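Local structure of 3-dehydroquinate dehydratase (Geobacillus kaustophilus, 2YR1) at residues A173-M178 against L203-M208; V187-T192 against W220-A225. The protein probably catalyses the cis-dehydration of 3-dehydroquinate to 3-dehydroshikimate, the third step of the chorismate pathway to the aromatic amino acids. All blocks are in the same frame, centred on the assembly; numbering follows the deposited sequence.

Two layers of a (beta/alpha)8 barrel are sampled here: interaction 1 pairs neighbouring strands of its wall, and interaction 2 joins the helix that connects those strands to the loop leading into strand 226-228. Their centres lie about 9 Å apart, and they are stitched together directly. The hydroxyl T205 OG1 of the strand is 2.8 Å from T192 OG1 of the helix, a probable hydrogen bond, while A225 N approaches L203 O to 2.7 Å. Interaction 1 carries K174, predicted to form the Schiff base with the substrate; its side chain is about 3 Å from that of H147. Interaction 2 stands farther back, the side chain of S224 being about 8 Å from that of K174.

Interaction 1. Residues A173-M178 against L203-M208; sequences AKVAVM and LITMAM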
loop_
_atom_site.group_PDB
_atom_site.type_symbol
_atom_site.label_atom_id
_atom_site.label_comp_id
_atom_site.label_asym_id
_atom_site.label_seq_id
_atom_site.Cartn_x
_atom_site.Cartn_y
_atom_site.Cartn_z
ATOM N N ALA A 173 -21.399 -0.047 3.070
ATOM C CA ALA A 173 -21.384 0.458 1.701
ATOM C C ALA A 173 -20.209 -0.166 0.964
ATOM O O ALA A 173 -19.090 -0.186 1.486
ATOM C CB ALA A 173 -21.236 1.968 1.709
ATOM N N LYS A 174 -20.445 -0.686 -0.239
ATOM C CA LYS A 174 -19.345 -1.300 -0.976
ATOM C C LYS A 174 -19.182 -0.792 -2.409
ATOM O O LYS A 174 -20.163 -0.663 -3.145
ATOM C CB LYS A 174 -19.510 -2.827 -0.979
ATOM C CG LYS A 174 -18.492 -3.574 -1.853
ATOM C CD LYS A 174 -18.748 -5.083 -1.890
ATOM C CE LYS A 174 -17.846 -5.738 -2.921
ATOM N NZ LYS A 174 -18.333 -7.059 -3.390
ATOM N N VAL A 175 -17.950 -0.455 -2.793
ATOM C CA VAL A 175 -17.674 -0.029 -4.169
ATOM C C VAL A 175 -16.388 -0.687 -4.689
ATOM O O VAL A 175 -15.356 -0.675 -4.012
ATOM C CB VAL A 175 -17.493 1.516 -4.335
ATOM C CG1 VAL A 175 -18.792 2.266 -3.995
ATOM C CG2 VAL A 175 -16.374 2.003 -3.458
ATOM N N ALA A 176 -16.449 -1.275 -5.880
ATOM C CA ALA A 176 -15.243 -1.869 -6.463
ATOM C C ALA A 176 -15.010 -1.256 -7.854
ATOM O O ALA A 176 -15.962 -0.965 -8.579
ATOM C CB ALA A 176 -15.379 -3.408 -6.544
ATOM N N VAL A 177 -13.754 -1.034 -8.222
ATOM C CA VAL A 177 -13.445 -0.467 -9.517
ATOM C C VAL A 177 -12.331 -1.235 -10.218
ATOM O O VAL A 177 -11.604 -2.008 -9.586
ATOM C CB VAL A 177 -13.018 1.029 -9.422
ATOM C CG1 VAL A 177 -14.165 1.876 -8.866
ATOM C CG2 VAL A 177 -11.761 1.173 -8.535
ATOM N N MET A 178 -12.223 -1.031 -11.530
ATOM C CA MET A 178 -11.173 -1.679 -12.332
ATOM C C MET A 178 -10.237 -0.569 -12.744
ATOM O O MET A 178 -10.581 0.274 -13.592
ATOM C CB MET A 178 -11.738 -2.338 -13.581
ATOM C CG MET A 178 -10.674 -3.101 -14.362
ATOM S SD MET A 178 -10.190 -4.541 -13.448
ATOM C CE MET A 178 -11.027 -5.840 -14.413
ATOM N N LEU A 203 -17.194 0.751 5.405
ATOM C CA LEU A 203 -17.011 0.820 3.962
ATOM C C LEU A 203 -16.172 -0.365 3.474
ATOM O O LEU A 203 -15.277 -0.838 4.181
ATOM C CB LEU A 203 -16.246 2.103 3.627
ATOM C CG LEU A 203 -16.894 3.414 3.199
ATOM C CD1 LEU A 203 -18.295 3.547 3.741
ATOM C CD2 LEU A 203 -15.990 4.549 3.636
ATOM N N ILE A 204 -16.467 -0.843 2.272
ATOM C CA ILE A 204 -15.683 -1.925 1.661
ATOM C C ILE A 204 -15.350 -1.430 0.286
ATOM O O ILE A 204 -16.249 -1.216 -0.530
ATOM C CB ILE A 204 -16.459 -3.232 1.483
ATOM C CG1 ILE A 204 -16.968 -3.740 2.829
ATOM C CG2 ILE A 204 -15.556 -4.304 0.827
ATOM C CD1 ILE A 204 -17.898 -4.947 2.677
ATOM N N THR A 205 -14.064 -1.236 0.014
ATOM C CA THR A 205 -13.670 -0.767 -1.301
ATOM C C THR A 205 -12.492 -1.578 -1.810
ATOM O O THR A 205 -11.738 -2.178 -1.027
ATOM C CB THR A 205 -13.229 0.727 -1.301
ATOM O OG1 THR A 205 -12.016 0.864 -0.561
ATOM C CG2 THR A 205 -14.312 1.646 -0.712
ATOM N N MET A 206 -12.344 -1.598 -3.130
ATOM C CA MET A 206 -11.236 -2.293 -3.770
ATOM C C MET A 206 -11.077 -1.901 -5.235
ATOM O O MET A 206 -12.039 -1.501 -5.904
ATOM C CB MET A 206 -11.404 -3.828 -3.690
ATOM C CG MET A 206 -12.694 -4.370 -4.299
ATOM S SD MET A 206 -14.064 -4.361 -3.108
ATOM C CE MET A 206 -13.820 -5.917 -2.251
ATOM N N ALA A 207 -9.838 -1.970 -5.702
ATOM C CA ALA A 207 -9.513 -1.757 -7.110
ATOM C C ALA A 207 -9.155 -3.215 -7.424
ATOM O O ALA A 207 -8.373 -3.843 -6.691
ATOM C CB ALA A 207 -8.284 -0.857 -7.275
ATOM N N MET A 208 -9.751 -3.763 -8.473
ATOM C CA MET A 208 -9.518 -5.156 -8.852
ATOM C C MET A 208 -8.269 -5.274 -9.704
ATOM O O MET A 208 -7.599 -4.279 -9.940
ATOM C CB MET A 208 -10.737 -5.658 -9.617
ATOM C CG MET A 208 -12.022 -5.515 -8.804
ATOM S SD MET A 208 -13.472 -6.057 -9.706
ATOM C CE MET A 208 -13.823 -4.548 -10.670
#
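M208 folds back over the strand end it faces: M208 N donates to V177 O (2.8 Å), and a bend at chi3 (-83°) brings CE 3.5 Å from the same oxygen. Its CB also touches SD of M178, whose side chain crosses at about a right angle. M206 uses its whole bent chain. M206 CG, set between the backbone N and the carbonyl carbon (chi1 57°), rests 3.6 Å from CB of A176, and SD lies 4.0 Å from CE of the extended K174. The strands run parallel, pairing A173 with L203 through V177 with A207, as neighbours in a (beta/alpha)8 barrel and ends of a beta-alpha-beta unit whose crossover is helix 182-198. K174, A176, I204 and M206 share the face lining the barrel interior, where K174 touches S145 and H147; V177 and A207 turn to L188 of that helix. At the other end of the ladder I204 N donates to A173 O, and I204 O accepts from V175 N (2.9 Å). CB and CG2 of I204 lie against CG of K174, the lysine predicted to form the Schiff base. On the helix-facing side, V175 CG2 and T205 CG2 are pressed to 3.5 Å, closer than methyl carbons normally sit.

Interaction 2. Residues V187-T192 against W220-A225; sequences VLLQAT and WLFGSA
This is a small, buried, largely apolar contact in the outer layer of the barrel, where L189 and T192 of helix 182-198 meet F222 and G223 in the loop between helix 213-218 and strand 226-228. L189 sets its two methyl groups against F222, obliquely to the ring: L189 CD2 lies 4.0 Å from F222 CD2, and L189 CD1 is 4.1 Å from F222 CE2. In F222, chi1 of -57° puts CG anti to the carbonyl carbon; CB of L221, the preceding residue, lies over one ring face, offset toward the rim. L189 and F222 both also pack on L186 of the second subunit, so this seam reaches the dimer interface. One turn along the helix, T192 CG2, anti to the backbone N, comes to 3.2 Å of F222 O. G223 follows with a positive phi (113°), and a side chain there would crowd T192 CG2 as well as the preceding carbonyl. T192 OG1 donates to L188 O (2.6 Å), which T192 N reaches from the opposite face of the carbonyl, and is also hydrogen-bonded to T205 OG1. Putting an alanine at T192 would probably leave T205 OG1 without this partner and open a gap beside the F222 carbonyl. Between 187-192 and 220-225, then, the grip is shape and burial: T192 and S224 spend their polar ends on T205, S224 OG bonding its backbone N, while one turn further along the helix R196 bonds L221 O.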
loop_
_atom_site.group_PDB
_atom_site.type_symbol
_atom_site.label_atom_id
_atom_site.label_comp_id
_atom_site.label_asym_id
_atom_site.label_seq_id
_atom_site.Cartn_x
_atom_site.Cartn_y
_atom_site.Cartn_z
ATOM N N VAL A 187 -7.121 7.097 -6.911
ATOM C CA VAL A 187 -8.479 7.659 -6.914
ATOM C C VAL A 187 -9.389 6.801 -5.984
ATOM O O VAL A 187 -10.145 7.325 -5.142
ATOM C CB VAL A 187 -9.069 7.656 -8.344
ATOM C CG1 VAL A 187 -10.557 7.871 -8.310
ATOM C CG2 VAL A 187 -8.390 8.730 -9.161
ATOM N N LEU A 188 -9.310 5.482 -6.130
ATOM C CA LEU A 188 -10.112 4.599 -5.287
ATOM C C LEU A 188 -9.792 4.766 -3.795
ATOM O O LEU A 188 -10.693 4.725 -2.949
ATOM C CB LEU A 188 -9.912 3.132 -5.654
ATOM C CG LEU A 188 -10.699 2.337 -4.600
ATOM C CD1 LEU A 188 -12.142 2.235 -5.041
ATOM C CD2 LEU A 188 -10.099 1.000 -4.332
ATOM N N LEU A 189 -8.517 4.927 -3.459
ATOM C CA LEU A 189 -8.152 5.099 -2.044
ATOM C C LEU A 189 -8.605 6.472 -1.540
ATOM O O LEU A 189 -9.094 6.611 -0.415
ATOM C CB LEU A 189 -6.636 4.941 -1.862
ATOM C CG LEU A 189 -6.068 3.552 -2.178
ATOM C CD1 LEU A 189 -4.558 3.549 -1.954
ATOM C CD2 LEU A 189 -6.737 2.505 -1.301
ATOM N N GLN A 190 -8.458 7.490 -2.379
ATOM C CA GLN A 190 -8.872 8.844 -1.995
ATOM C C GLN A 190 -10.368 8.864 -1.711
ATOM O O GLN A 190 -10.821 9.479 -0.753
ATOM C CB GLN A 190 -8.582 9.839 -3.121
ATOM C CG GLN A 190 -7.129 9.965 -3.507
ATOM C CD GLN A 190 -6.962 10.471 -4.936
ATOM O OE1 GLN A 190 -7.537 11.500 -5.310
ATOM N NE2 GLN A 190 -6.175 9.750 -5.740
ATOM N N ALA A 191 -11.152 8.240 -2.581
ATOM C CA ALA A 191 -12.594 8.211 -2.370
ATOM C C ALA A 191 -12.929 7.457 -1.084
ATOM O O ALA A 191 -13.881 7.801 -0.385
ATOM C CB ALA A 191 -13.306 7.544 -3.554
ATOM N N THR A 192 -12.173 6.404 -0.801
ATOM C CA THR A 192 -12.424 5.610 0.391
ATOM C C THR A 192 -12.227 6.474 1.626
ATOM O O THR A 192 -13.099 6.536 2.499
ATOM C CB THR A 192 -11.471 4.405 0.456
ATOM O OG1 THR A 192 -11.639 3.617 -0.736
ATOM C CG2 THR A 192 -11.764 3.550 1.685
ATOM N N TRP A 220 -7.502 -0.920 4.257
ATOM C CA TRP A 220 -7.965 -0.715 5.626
ATOM C C TRP A 220 -7.362 0.520 6.273
ATOM O O TRP A 220 -7.911 1.036 7.240
ATOM C CB TRP A 220 -7.670 -1.953 6.491
ATOM C CG TRP A 220 -6.219 -2.295 6.606
ATOM C CD1 TRP A 220 -5.453 -2.959 5.686
ATOM C CD2 TRP A 220 -5.342 -1.940 7.680
ATOM N NE1 TRP A 220 -4.154 -3.034 6.122
ATOM C CE2 TRP A 220 -4.057 -2.417 7.343
ATOM C CE3 TRP A 220 -5.519 -1.265 8.895
ATOM C CZ2 TRP A 220 -2.946 -2.243 8.180
ATOM C CZ3 TRP A 220 -4.416 -1.093 9.732
ATOM C CH2 TRP A 220 -3.141 -1.583 9.364
ATOM N N LEU A 221 -6.236 1.002 5.741
ATOM C CA LEU A 221 -5.574 2.199 6.283
ATOM C C LEU A 221 -6.346 3.471 5.884
ATOM O O LEU A 221 -6.133 4.558 6.437
ATOM C CB LEU A 221 -4.131 2.292 5.740
ATOM C CG LEU A 221 -3.127 1.260 6.290
ATOM C CD1 LEU A 221 -1.883 1.208 5.397
ATOM C CD2 LEU A 221 -2.732 1.613 7.712
ATOM N N PHE A 222 -7.232 3.324 4.910
ATOM C CA PHE A 222 -8.008 4.445 4.386
ATOM C C PHE A 222 -9.492 4.270 4.604
ATOM O O PHE A 222 -10.291 5.050 4.098
ATOM C CB PHE A 222 -7.700 4.628 2.891
ATOM C CG PHE A 222 -6.244 4.845 2.620
ATOM C CD1 PHE A 222 -5.658 6.085 2.882
ATOM C CD2 PHE A 222 -5.435 3.788 2.213
ATOM C CE1 PHE A 222 -4.278 6.263 2.753
ATOM C CE2 PHE A 222 -4.060 3.947 2.081
ATOM C CZ PHE A 222 -3.470 5.188 2.355
ATOM N N GLY A 223 -9.861 3.252 5.374
ATOM C CA GLY A 223 -11.263 3.046 5.688
ATOM C C GLY A 223 -11.956 1.814 5.145
ATOM O O GLY A 223 -13.164 1.651 5.369
ATOM N N SER A 224 -11.240 0.941 4.438
ATOM C CA SER A 224 -11.916 -0.248 3.920
ATOM C C SER A 224 -11.849 -1.314 5.002
ATOM O O SER A 224 -10.764 -1.806 5.355
ATOM C CB SER A 224 -11.263 -0.745 2.622
ATOM O OG SER A 224 -12.086 -1.727 1.994
ATOM N N ALA A 225 -13.024 -1.680 5.511
ATOM C CA ALA A 225 -13.136 -2.643 6.602
ATOM C C ALA A 225 -13.027 -4.109 6.268
ATOM O O ALA A 225 -12.784 -4.934 7.164
ATOM C CB ALA A 225 -14.435 -2.407 7.347
#